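Local coordinates for cycloalternan-forming enzyme (Listeria monocytogenes serovar 1/2a, PDB 5F7U), which belongs to glycosyl hydrolase family 31, combining a TIM-barrel domain with several beta-rich domains and a C-terminal family 6 carbohydrate-binding module, at residues A[1002-1007]-A[1044-1049]; A[15-20]-A[268-273]; A[884-889]-A[931-936]. The protein carries 1 engineered substitution. All coordinates share one frame; numbering follows the deposited sequence.

Contact 1: A[1002-1007]-A[1044-1049]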
loop_
_atom_site.group_PDB
_atom_site.type_symbol
_atom_site.label_atom_id
_atom_site.label_comp_id
_atom_site.label_asym_id
_atom_site.label_seq_id
_atom_site.Cartn_x
_atom_site.Cartn_y
_atom_site.Cartn_z
ATOM N N ALA A 1002 -43.551 16.300 -32.177
ATOM C CA ALA A 1002 -42.226 16.009 -32.688
ATOM C C ALA A 1002 -42.065 14.519 -32.923
ATOM O O ALA A 1002 -42.834 13.708 -32.378
ATOM C CB ALA A 1002 -41.175 16.501 -31.710
ATOM N N THR A 1003 -41.086 14.166 -33.753
ATOM C CA THR A 1003 -40.618 12.773 -33.857
ATOM C C THR A 1003 -39.099 12.714 -33.798
ATOM O O THR A 1003 -38.405 13.633 -34.258
ATOM C CB THR A 1003 -41.080 12.036 -35.146
ATOM O OG1 THR A 1003 -40.476 12.643 -36.288
ATOM C CG2 THR A 1003 -42.604 12.047 -35.317
ATOM N N ARG A 1004 -38.597 11.628 -33.212
ATOM C CA ARG A 1004 -37.164 11.304 -33.224
ATOM C C ARG A 1004 -36.968 9.835 -33.574
ATOM O O ARG A 1004 -37.875 9.016 -33.424
ATOM C CB ARG A 1004 -36.495 11.620 -31.881
ATOM C CG ARG A 1004 -36.444 13.097 -31.503
ATOM C CD ARG A 1004 -35.512 13.904 -32.400
ATOM N NE ARG A 1004 -35.436 15.300 -31.965
ATOM C CZ ARG A 1004 -36.350 16.237 -32.226
ATOM N NH1 ARG A 1004 -36.159 17.476 -31.783
ATOM N NH2 ARG A 1004 -37.449 15.957 -32.931
ATOM N N THR A 1005 -35.773 9.514 -34.054
ATOM C CA THR A 1005 -35.445 8.155 -34.438
ATOM C C THR A 1005 -34.526 7.614 -33.357
ATOM O O THR A 1005 -33.630 8.326 -32.878
ATOM C CB THR A 1005 -34.783 8.141 -35.831
ATOM O OG1 THR A 1005 -35.719 8.636 -36.795
ATOM C CG2 THR A 1005 -34.376 6.746 -36.239
ATOM N N VAL A 1006 -34.782 6.371 -32.938
ATOM C CA VAL A 1006 -33.997 5.722 -31.896
ATOM C C VAL A 1006 -33.388 4.437 -32.460
ATOM O O VAL A 1006 -34.053 3.713 -33.201
ATOM C CB VAL A 1006 -34.857 5.387 -30.644
ATOM C CG1 VAL A 1006 -33.951 5.049 -29.455
ATOM C CG2 VAL A 1006 -35.745 6.570 -30.281
ATOM N N TYR A 1007 -32.131 4.176 -32.102
ATOM C CA TYR A 1007 -31.458 2.922 -32.430
ATOM C C TYR A 1007 -31.094 2.255 -31.119
ATOM O O TYR A 1007 -30.428 2.868 -30.268
ATOM C CB TYR A 1007 -30.187 3.184 -33.237
ATOM C CG TYR A 1007 -30.443 3.772 -34.602
ATOM C CD1 TYR A 1007 -30.643 5.146 -34.772
ATOM C CD2 TYR A 1007 -30.479 2.948 -35.731
ATOM C CE1 TYR A 1007 -30.868 5.684 -36.037
ATOM C CE2 TYR A 1007 -30.688 3.475 -36.997
ATOM C CZ TYR A 1007 -30.888 4.840 -37.144
ATOM O OH TYR A 1007 -31.110 5.344 -38.406
ATOM N N PHE A 1044 -30.437 8.374 -29.907
ATOM C CA PHE A 1044 -31.520 9.208 -30.412
ATOM C C PHE A 1044 -30.934 10.086 -31.518
ATOM O O PHE A 1044 -29.877 10.695 -31.338
ATOM C CB PHE A 1044 -32.091 10.072 -29.294
ATOM C CG PHE A 1044 -32.883 9.306 -28.282
ATOM C CD1 PHE A 1044 -32.244 8.553 -27.284
ATOM C CD2 PHE A 1044 -34.275 9.365 -28.293
ATOM C CE1 PHE A 1044 -32.991 7.840 -26.344
ATOM C CE2 PHE A 1044 -35.026 8.658 -27.355
ATOM C CZ PHE A 1044 -34.384 7.895 -26.379
ATOM N N ASP A 1045 -31.623 10.112 -32.651
ATOM C CA ASP A 1045 -31.220 10.834 -33.861
ATOM C C ASP A 1045 -32.332 11.765 -34.312
ATOM O O ASP A 1045 -33.505 11.472 -34.097
ATOM C CB ASP A 1045 -31.029 9.827 -34.999
ATOM C CG ASP A 1045 -29.594 9.636 -35.372
ATOM O OD1 ASP A 1045 -28.698 9.780 -34.503
ATOM O OD2 ASP A 1045 -29.348 9.333 -36.558
ATOM N N PHE A 1046 -31.960 12.863 -34.970
ATOM C CA PHE A 1046 -32.918 13.614 -35.785
ATOM C C PHE A 1046 -32.562 13.320 -37.229
ATOM O O PHE A 1046 -31.513 13.732 -37.712
ATOM C CB PHE A 1046 -32.844 15.112 -35.493
ATOM C CG PHE A 1046 -33.909 15.931 -36.192
ATOM C CD1 PHE A 1046 -33.809 16.232 -37.556
ATOM C CD2 PHE A 1046 -35.004 16.410 -35.481
ATOM C CE1 PHE A 1046 -34.783 16.994 -38.196
ATOM C CE2 PHE A 1046 -35.984 17.175 -36.114
ATOM C CZ PHE A 1046 -35.871 17.465 -37.467
ATOM N N GLU A 1047 -33.423 12.580 -37.909
ATOM C CA GLU A 1047 -33.161 12.225 -39.293
ATOM C C GLU A 1047 -34.057 13.002 -40.245
ATOM O O GLU A 1047 -34.841 13.851 -39.805
ATOM C CB GLU A 1047 -33.254 10.721 -39.486
ATOM C CG GLU A 1047 -32.118 10.033 -38.754
ATOM C CD GLU A 1047 -32.051 8.547 -38.960
ATOM O OE1 GLU A 1047 -31.211 7.938 -38.269
ATOM O OE2 GLU A 1047 -32.815 7.988 -39.781
ATOM N N ALA A 1048 -33.916 12.735 -41.545
ATOM C CA ALA A 1048 -34.643 13.490 -42.573
ATOM C C ALA A 1048 -36.171 13.420 -42.424
ATOM O O ALA A 1048 -36.861 14.405 -42.678
ATOM C CB ALA A 1048 -34.203 13.065 -43.969
ATOM N N ASP A 1049 -36.685 12.273 -41.980
ATOM C CA ASP A 1049 -38.124 12.115 -41.755
ATOM C C ASP A 1049 -38.564 12.447 -40.313
ATOM O O ASP A 1049 -39.654 12.058 -39.884
ATOM C CB ASP A 1049 -38.603 10.720 -42.211
ATOM C CG ASP A 1049 -37.992 9.570 -41.412
ATOM O OD1 ASP A 1049 -37.022 9.761 -40.633
ATOM O OD2 ASP A 1049 -38.498 8.439 -41.569
HETATM O O HOH W 1 -41.855 13.297 -38.428
#
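Within the family 6 carbohydrate-binding module, Thr1005 and Asp1045 join strand 1002-1008 to strand 1039-1045 as an antiparallel hydrogen-bonded pair. Asp1045 N gives to Thr1005 O at 2.7 Å, and Thr1005 N answers to Asp1045 O at 3.0 Å. One step along, Val1006 faces Phe1044 in a non-hydrogen-bonded pair; its CG1 lies over the ring, 4.2 Å from the Phe1044 centroid.

Beyond Asp1045 the backbones diverge, yet side chains still bridge them. With CG anti to the backbone N (chi1 -174°), Phe1046 lays its CD2 edge over the guanidinium face, 3.5 Å from Arg1004 CZ, the two planes 76° apart. Two carbonyls hold that guanidinium: Arg1004 NH2 donates to Thr1003 O at 2.8 Å, and NH1 to Ala1052 O. Phe969 adds a cation-pi contact.

On the face carrying Thr1005 and Asp1045, the extended Glu1047 crosses Thr1005 CG2, and its OE1 accepts from Tyr1007 OH at 2.6 Å through the syn lone pair. Asp1045 OD2 lies only 2.9 Å from Glu1047 OE1, so one of these carboxylates may have a raised pKa. Thr1005 OG1 bonds to Asp1050.

Strand 1002-1008 also pairs with strand 1011-1017, whose Ile1015 touches Val1006, while Val1006 and Phe1044 both pack on Met991 of strand 987-996 in the module's other sheet.

Contact 2: A[15-20]-A[268-273]. With GLC (alpha-D-glucopyranose), chain F.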
loop_
_atom_site.group_PDB
_atom_site.type_symbol
_atom_site.label_atom_id
_atom_site.label_comp_id
_atom_site.label_asym_id
_atom_site.label_seq_id
_atom_site.Cartn_x
_atom_site.Cartn_y
_atom_site.Cartn_z
ATOM N N ASP A 15 29.109 -5.152 3.032
ATOM C CA ASP A 15 28.146 -6.110 2.460
ATOM C C ASP A 15 26.979 -5.407 1.729
ATOM O O ASP A 15 25.858 -5.918 1.677
ATOM C CB ASP A 15 27.607 -7.037 3.568
ATOM C CG ASP A 15 27.037 -8.339 3.026
ATOM O OD1 ASP A 15 27.626 -8.922 2.111
ATOM O OD2 ASP A 15 25.979 -8.741 3.534
ATOM N N ASP A 16 27.250 -4.240 1.162
ATOM C CA ASP A 16 26.199 -3.487 0.479
ATOM C C ASP A 16 25.805 -4.242 -0.795
ATOM O O ASP A 16 26.683 -4.780 -1.493
ATOM C CB ASP A 16 26.689 -2.071 0.169
ATOM C CG ASP A 16 25.564 -1.163 -0.270
ATOM O OD1 ASP A 16 24.871 -0.559 0.572
ATOM O OD2 ASP A 16 25.357 -1.058 -1.479
ATOM N N LEU A 17 24.504 -4.315 -1.082
ATOM C CA LEU A 17 24.051 -5.003 -2.302
ATOM C C LEU A 17 24.491 -4.265 -3.567
ATOM O O LEU A 17 24.737 -4.894 -4.593
ATOM C CB LEU A 17 22.520 -5.154 -2.341
ATOM C CG LEU A 17 21.895 -6.015 -3.453
ATOM C CD1 LEU A 17 22.407 -7.455 -3.390
ATOM C CD2 LEU A 17 20.381 -5.963 -3.383
ATOM N N TYR A 18 24.541 -2.942 -3.495
ATOM C CA TYR A 18 24.606 -2.116 -4.704
ATOM C C TYR A 18 26.006 -1.627 -5.009
ATOM O O TYR A 18 26.309 -1.299 -6.172
ATOM C CB TYR A 18 23.645 -0.934 -4.577
ATOM C CG TYR A 18 22.191 -1.359 -4.415
ATOM C CD1 TYR A 18 21.535 -2.102 -5.411
ATOM C CD2 TYR A 18 21.464 -1.002 -3.266
ATOM C CE1 TYR A 18 20.205 -2.491 -5.262
ATOM C CE2 TYR A 18 20.135 -1.370 -3.117
ATOM C CZ TYR A 18 19.518 -2.127 -4.106
ATOM O OH TYR A 18 18.222 -2.502 -3.960
ATOM N N THR A 19 26.851 -1.562 -3.985
ATOM C CA THR A 19 28.207 -1.002 -4.138
ATOM C C THR A 19 29.243 -1.873 -3.441
ATOM O O THR A 19 28.898 -2.755 -2.647
ATOM C CB THR A 19 28.354 0.435 -3.579
ATOM O OG1 THR A 19 28.198 0.444 -2.155
ATOM C CG2 THR A 19 27.352 1.412 -4.190
ATOM N N VAL A 20 30.516 -1.624 -3.739
ATOM C CA VAL A 20 31.585 -2.292 -2.994
ATOM C C VAL A 20 32.471 -1.238 -2.368
ATOM O O VAL A 20 32.612 -0.134 -2.918
ATOM C CB VAL A 20 32.443 -3.261 -3.866
ATOM C CG1 VAL A 20 31.569 -4.365 -4.479
ATOM C CG2 VAL A 20 33.237 -2.500 -4.942
ATOM N N GLU A 268 14.807 -7.185 -5.996
ATOM C CA GLU A 268 15.654 -7.443 -4.826
ATOM C C GLU A 268 14.839 -7.217 -3.560
ATOM O O GLU A 268 14.273 -6.133 -3.384
ATOM C CB GLU A 268 16.839 -6.467 -4.788
ATOM C CG GLU A 268 17.668 -6.418 -6.055
ATOM C CD GLU A 268 18.313 -7.739 -6.452
ATOM O OE1 GLU A 268 18.505 -8.655 -5.616
ATOM O OE2 GLU A 268 18.677 -7.853 -7.642
ATOM N N THR A 269 14.805 -8.225 -2.690
ATOM C CA THR A 269 14.199 -8.082 -1.383
ATOM C C THR A 269 15.284 -7.538 -0.451
ATOM O O THR A 269 16.037 -8.283 0.171
ATOM C CB THR A 269 13.631 -9.411 -0.855
ATOM O OG1 THR A 269 12.868 -10.042 -1.894
ATOM C CG2 THR A 269 12.704 -9.139 0.355
ATOM N N TYR A 270 15.377 -6.221 -0.406
ATOM C CA TYR A 270 16.503 -5.569 0.254
ATOM C C TYR A 270 16.061 -4.168 0.625
ATOM O O TYR A 270 15.828 -3.324 -0.259
ATOM C CB TYR A 270 17.675 -5.481 -0.738
ATOM C CG TYR A 270 18.982 -5.006 -0.146
ATOM C CD1 TYR A 270 19.791 -5.880 0.618
ATOM C CD2 TYR A 270 19.457 -3.711 -0.406
ATOM C CE1 TYR A 270 21.016 -5.460 1.131
ATOM C CE2 TYR A 270 20.676 -3.287 0.098
ATOM C CZ TYR A 270 21.445 -4.154 0.863
ATOM O OH TYR A 270 22.659 -3.709 1.343
ATOM N N VAL A 271 15.972 -3.899 1.918
ATOM C CA VAL A 271 15.585 -2.554 2.359
ATOM C C VAL A 271 16.734 -1.576 2.105
ATOM O O VAL A 271 17.912 -1.909 2.309
ATOM C CB VAL A 271 15.136 -2.504 3.843
ATOM C CG1 VAL A 271 13.922 -3.421 4.079
ATOM C CG2 VAL A 271 16.279 -2.810 4.815
ATOM N N TYR A 272 16.388 -0.374 1.654
ATOM C CA TYR A 272 17.414 0.609 1.347
ATOM C C TYR A 272 16.844 2.007 1.446
ATOM O O TYR A 272 15.680 2.226 1.106
ATOM C CB TYR A 272 18.015 0.345 -0.044
ATOM C CG TYR A 272 19.328 1.037 -0.275
ATOM C CD1 TYR A 272 20.542 0.457 0.132
ATOM C CD2 TYR A 272 19.356 2.264 -0.909
ATOM C CE1 TYR A 272 21.756 1.118 -0.098
ATOM C CE2 TYR A 272 20.539 2.935 -1.127
ATOM C CZ TYR A 272 21.726 2.365 -0.729
ATOM O OH TYR A 272 22.860 3.108 -0.995
ATOM N N ASN A 273 17.658 2.929 1.957
ATOM C CA ASN A 273 17.276 4.342 1.997
ATOM C C ASN A 273 17.771 5.057 0.722
ATOM O O ASN A 273 18.925 5.520 0.668
ATOM C CB ASN A 273 17.806 5.016 3.291
ATOM C CG ASN A 273 17.595 6.534 3.284
ATOM O OD1 ASN A 273 16.784 7.034 2.525
ATOM N ND2 ASN A 273 18.347 7.263 4.109
HETATM C C1 GLC F . 18.672 12.407 3.844
HETATM C C2 GLC F . 18.266 11.184 4.676
HETATM C C3 GLC F . 16.740 11.030 4.747
HETATM C C4 GLC F . 16.090 12.289 5.334
HETATM C C5 GLC F . 16.554 13.489 4.476
HETATM C C6 GLC F . 16.069 14.835 4.995
HETATM O O1 GLC F . 18.411 12.171 2.454
HETATM O O2 GLC F . 18.837 10.013 4.093
HETATM O O3 GLC F . 16.419 9.865 5.504
HETATM O O4 GLC F . 14.645 12.221 5.289
HETATM O O5 GLC F . 17.983 13.592 4.287
HETATM O O6 GLC F . 15.038 15.207 4.085
HETATM O O HOH W 2 23.706 -5.232 3.276
HETATM O O HOH W 3 24.864 1.700 -2.036
HETATM O O HOH W 4 16.167 -1.567 -2.384
#
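Leu17 and Tyr18 plug the loop 15-20 into a patch built from Glu268, Tyr270 and Tyr272. Leu17 CB sits over the face of Tyr270, 3.6 Å from the ring centroid; with CG anti to the backbone N (chi1 -172°), the side chain carries CD2 on to Glu268 CG at 3.8 Å. Tyr18 drives its CE2 edge toward the face of Tyr272 in a T-shaped pair, centroids 5.1 Å apart and planes at 89°, while Tyr270 directs an edge at the Tyr18 face, more offset, completing a three-ring aromatic cluster.

Asp16 shapes the loop: its OD2 accepts from Tyr18 N at 2.9 Å, above the carboxylate plane, in an Asx turn that Thr19 N, on the anti lone pair, extends to an Asx motif. Asp16 OD1 lies at the edge of the Tyr272 ring and accepts a hydrogen bond from Trp543 NE1.

At the hydroxyl end of Tyr270, Leu17 N donates to its OH at 3.1 Å, and waters connect Tyr270 OH to Asp15 O and Tyr272 OH to Asp16 OD2. The chemistry thus pairs an aromatic centre with hydroxyls that all reach water, placing the loop beside the chain that leads to Asn273 of the glycan pocket.

Contact 3: A[884-889]-A[931-936]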
loop_
_atom_site.group_PDB
_atom_site.type_symbol
_atom_site.label_atom_id
_atom_site.label_comp_id
_atom_site.label_asym_id
_atom_site.label_seq_id
_atom_site.Cartn_x
_atom_site.Cartn_y
_atom_site.Cartn_z
ATOM N N THR A 884 -43.463 7.358 -4.934
ATOM C CA THR A 884 -44.848 7.783 -4.737
ATOM C C THR A 884 -45.213 7.774 -3.250
ATOM O O THR A 884 -46.113 8.497 -2.827
ATOM C CB THR A 884 -45.835 6.914 -5.535
ATOM O OG1 THR A 884 -45.618 5.534 -5.232
ATOM C CG2 THR A 884 -45.632 7.129 -7.032
ATOM N N SER A 885 -44.530 6.937 -2.473
ATOM C CA SER A 885 -44.620 6.945 -1.012
ATOM C C SER A 885 -43.416 6.243 -0.422
ATOM O O SER A 885 -42.717 5.489 -1.114
ATOM C CB SER A 885 -45.906 6.273 -0.521
ATOM O OG SER A 885 -45.893 4.886 -0.804
ATOM N N VAL A 886 -43.163 6.512 0.858
ATOM C CA VAL A 886 -42.118 5.809 1.610
ATOM C C VAL A 886 -42.740 5.385 2.930
ATOM O O VAL A 886 -43.417 6.177 3.562
ATOM C CB VAL A 886 -40.859 6.679 1.843
ATOM C CG1 VAL A 886 -39.800 5.921 2.645
ATOM C CG2 VAL A 886 -40.254 7.116 0.512
ATOM N N THR A 887 -42.511 4.136 3.321
ATOM C CA THR A 887 -42.981 3.638 4.608
ATOM C C THR A 887 -41.820 3.195 5.479
ATOM O O THR A 887 -40.755 2.800 4.980
ATOM C CB THR A 887 -43.934 2.439 4.450
ATOM O OG1 THR A 887 -43.252 1.408 3.730
ATOM C CG2 THR A 887 -45.211 2.837 3.715
ATOM N N ILE A 888 -42.028 3.281 6.787
ATOM C CA ILE A 888 -41.103 2.712 7.748
ATOM C C ILE A 888 -41.968 1.875 8.669
ATOM O O ILE A 888 -42.915 2.386 9.266
ATOM C CB ILE A 888 -40.312 3.777 8.537
ATOM C CG1 ILE A 888 -39.513 4.676 7.573
ATOM C CG2 ILE A 888 -39.390 3.089 9.543
ATOM C CD1 ILE A 888 -38.639 5.730 8.239
ATOM N N ASP A 889 -41.651 0.583 8.746
ATOM C CA ASP A 889 -42.459 -0.402 9.482
ATOM C C ASP A 889 -43.933 -0.406 9.040
ATOM O O ASP A 889 -44.842 -0.605 9.856
ATOM C CB ASP A 889 -42.281 -0.233 11.012
ATOM C CG ASP A 889 -40.858 -0.555 11.479
ATOM O OD1 ASP A 889 -40.161 -1.335 10.801
ATOM O OD2 ASP A 889 -40.437 -0.035 12.547
ATOM N N ILE A 931 -37.668 -0.156 5.929
ATOM C CA ILE A 931 -37.923 1.020 5.088
ATOM C C ILE A 931 -38.278 0.511 3.695
ATOM O O ILE A 931 -37.570 -0.333 3.148
ATOM C CB ILE A 931 -36.686 1.961 5.011
ATOM C CG1 ILE A 931 -36.319 2.513 6.407
ATOM C CG2 ILE A 931 -36.909 3.100 4.008
ATOM C CD1 ILE A 931 -34.947 3.176 6.467
ATOM N N VAL A 932 -39.386 0.994 3.138
ATOM C CA VAL A 932 -39.752 0.641 1.757
ATOM C C VAL A 932 -39.995 1.908 0.948
ATOM O O VAL A 932 -40.785 2.777 1.363
ATOM C CB VAL A 932 -40.983 -0.298 1.689
ATOM C CG1 VAL A 932 -41.291 -0.666 0.251
ATOM C CG2 VAL A 932 -40.750 -1.568 2.499
ATOM N N LEU A 933 -39.318 2.010 -0.196
ATOM C CA LEU A 933 -39.585 3.058 -1.179
ATOM C C LEU A 933 -40.498 2.471 -2.245
ATOM O O LEU A 933 -40.150 1.464 -2.880
ATOM C CB LEU A 933 -38.283 3.561 -1.832
ATOM C CG LEU A 933 -37.308 4.430 -1.034
ATOM C CD1 LEU A 933 -36.670 3.685 0.135
ATOM C CD2 LEU A 933 -36.196 4.885 -1.972
ATOM N N ASN A 934 -41.660 3.092 -2.431
ATOM C CA ASN A 934 -42.649 2.628 -3.425
ATOM C C ASN A 934 -42.697 3.500 -4.657
ATOM O O ASN A 934 -42.464 4.703 -4.586
ATOM C CB ASN A 934 -44.048 2.588 -2.819
ATOM C CG ASN A 934 -44.155 1.612 -1.668
ATOM O OD1 ASN A 934 -44.404 2.012 -0.519
ATOM N ND2 ASN A 934 -43.966 0.334 -1.955
ATOM N N GLY A 935 -43.020 2.885 -5.787
ATOM C CA GLY A 935 -43.158 3.613 -7.040
ATOM C C GLY A 935 -41.854 4.109 -7.635
ATOM O O GLY A 935 -41.865 5.052 -8.426
ATOM N N VAL A 936 -40.743 3.473 -7.271
ATOM C CA VAL A 936 -39.405 3.904 -7.735
ATOM C C VAL A 936 -38.871 3.047 -8.870
ATOM O O VAL A 936 -39.092 1.843 -8.905
ATOM C CB VAL A 936 -38.352 3.876 -6.607
ATOM C CG1 VAL A 936 -38.664 4.947 -5.571
ATOM C CG2 VAL A 936 -38.269 2.490 -5.961
HETATM O O HOH W 5 -44.699 0.076 1.839
#
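A chi1 of 58° sets Thr887 OG1 between its backbone N and carbonyl carbon, where it lies 3.5 Å from Val932 CB across the strand pair. Ser885, at chi1 67°, holds its OG likewise and approaches Asn934 OD1 at 3.2 Å, a weak and unsettled hydrogen bond. Water links this face, touching Thr887 OG1 at 2.7 Å and donating to Asn934 OD1, so Thr887 and Asn934 are tied together although they belong to successive hydrogen-bonded pairs, with Val886-Leu933 between.

The backbones carry most of the grip. Strands 885-888 and 931-934 run antiparallel at 167°, with Thr887 and Val932 forming a reciprocal pair: Thr887 N donates to Val932 O and Val932 N to Thr887 O, each at 2.9 Å. Asn934 N gives to Ser885 O. Just before strand 885-888, Thr884 N donates to Asn934 O, also at 2.9 Å, where Gly935, at positive phi, begins to lead the chain away from its partner.

On the reverse face the residues are aliphatic. Ile888 CG1 meets Ile931 CG1 at 4.0 Å, the two side chains lying alongside and pointing the same way, and Val886 touches both Ile931 and Leu933 more loosely.

These buried groups rest on Val920, Ala922 and Thr918 of strand 917-922, which belongs to a second sheet, whereas Val932 and Asn934 reach across to Lys862 in the next strand of their own. A mixed face of Ser885, Thr887, Val932 and Asn934, backed by an aliphatic one pressed against another sheet, is the pattern of a beta sandwich.

In the fold
Along the chain the contacts come in series: contact 2 closes first, then contact 3, then contact 1. Contact 2 joins the N-terminal region to the mutarotase-like domain and lies near the TIM barrel, on the opposite side of the chain's centre from the other two; its centre is about 68 Å from that of contact 1 and about 64 Å from that of contact 3. Contacts 1 and 3 are closer neighbours, about 37 Å between centres and 19 Å between nearest atoms, yet they sit in different antiparallel sheets and do not touch. The three thus join different parts of the chain: one links two domains, and two are strand pairings in separate C-terminal beta sheets.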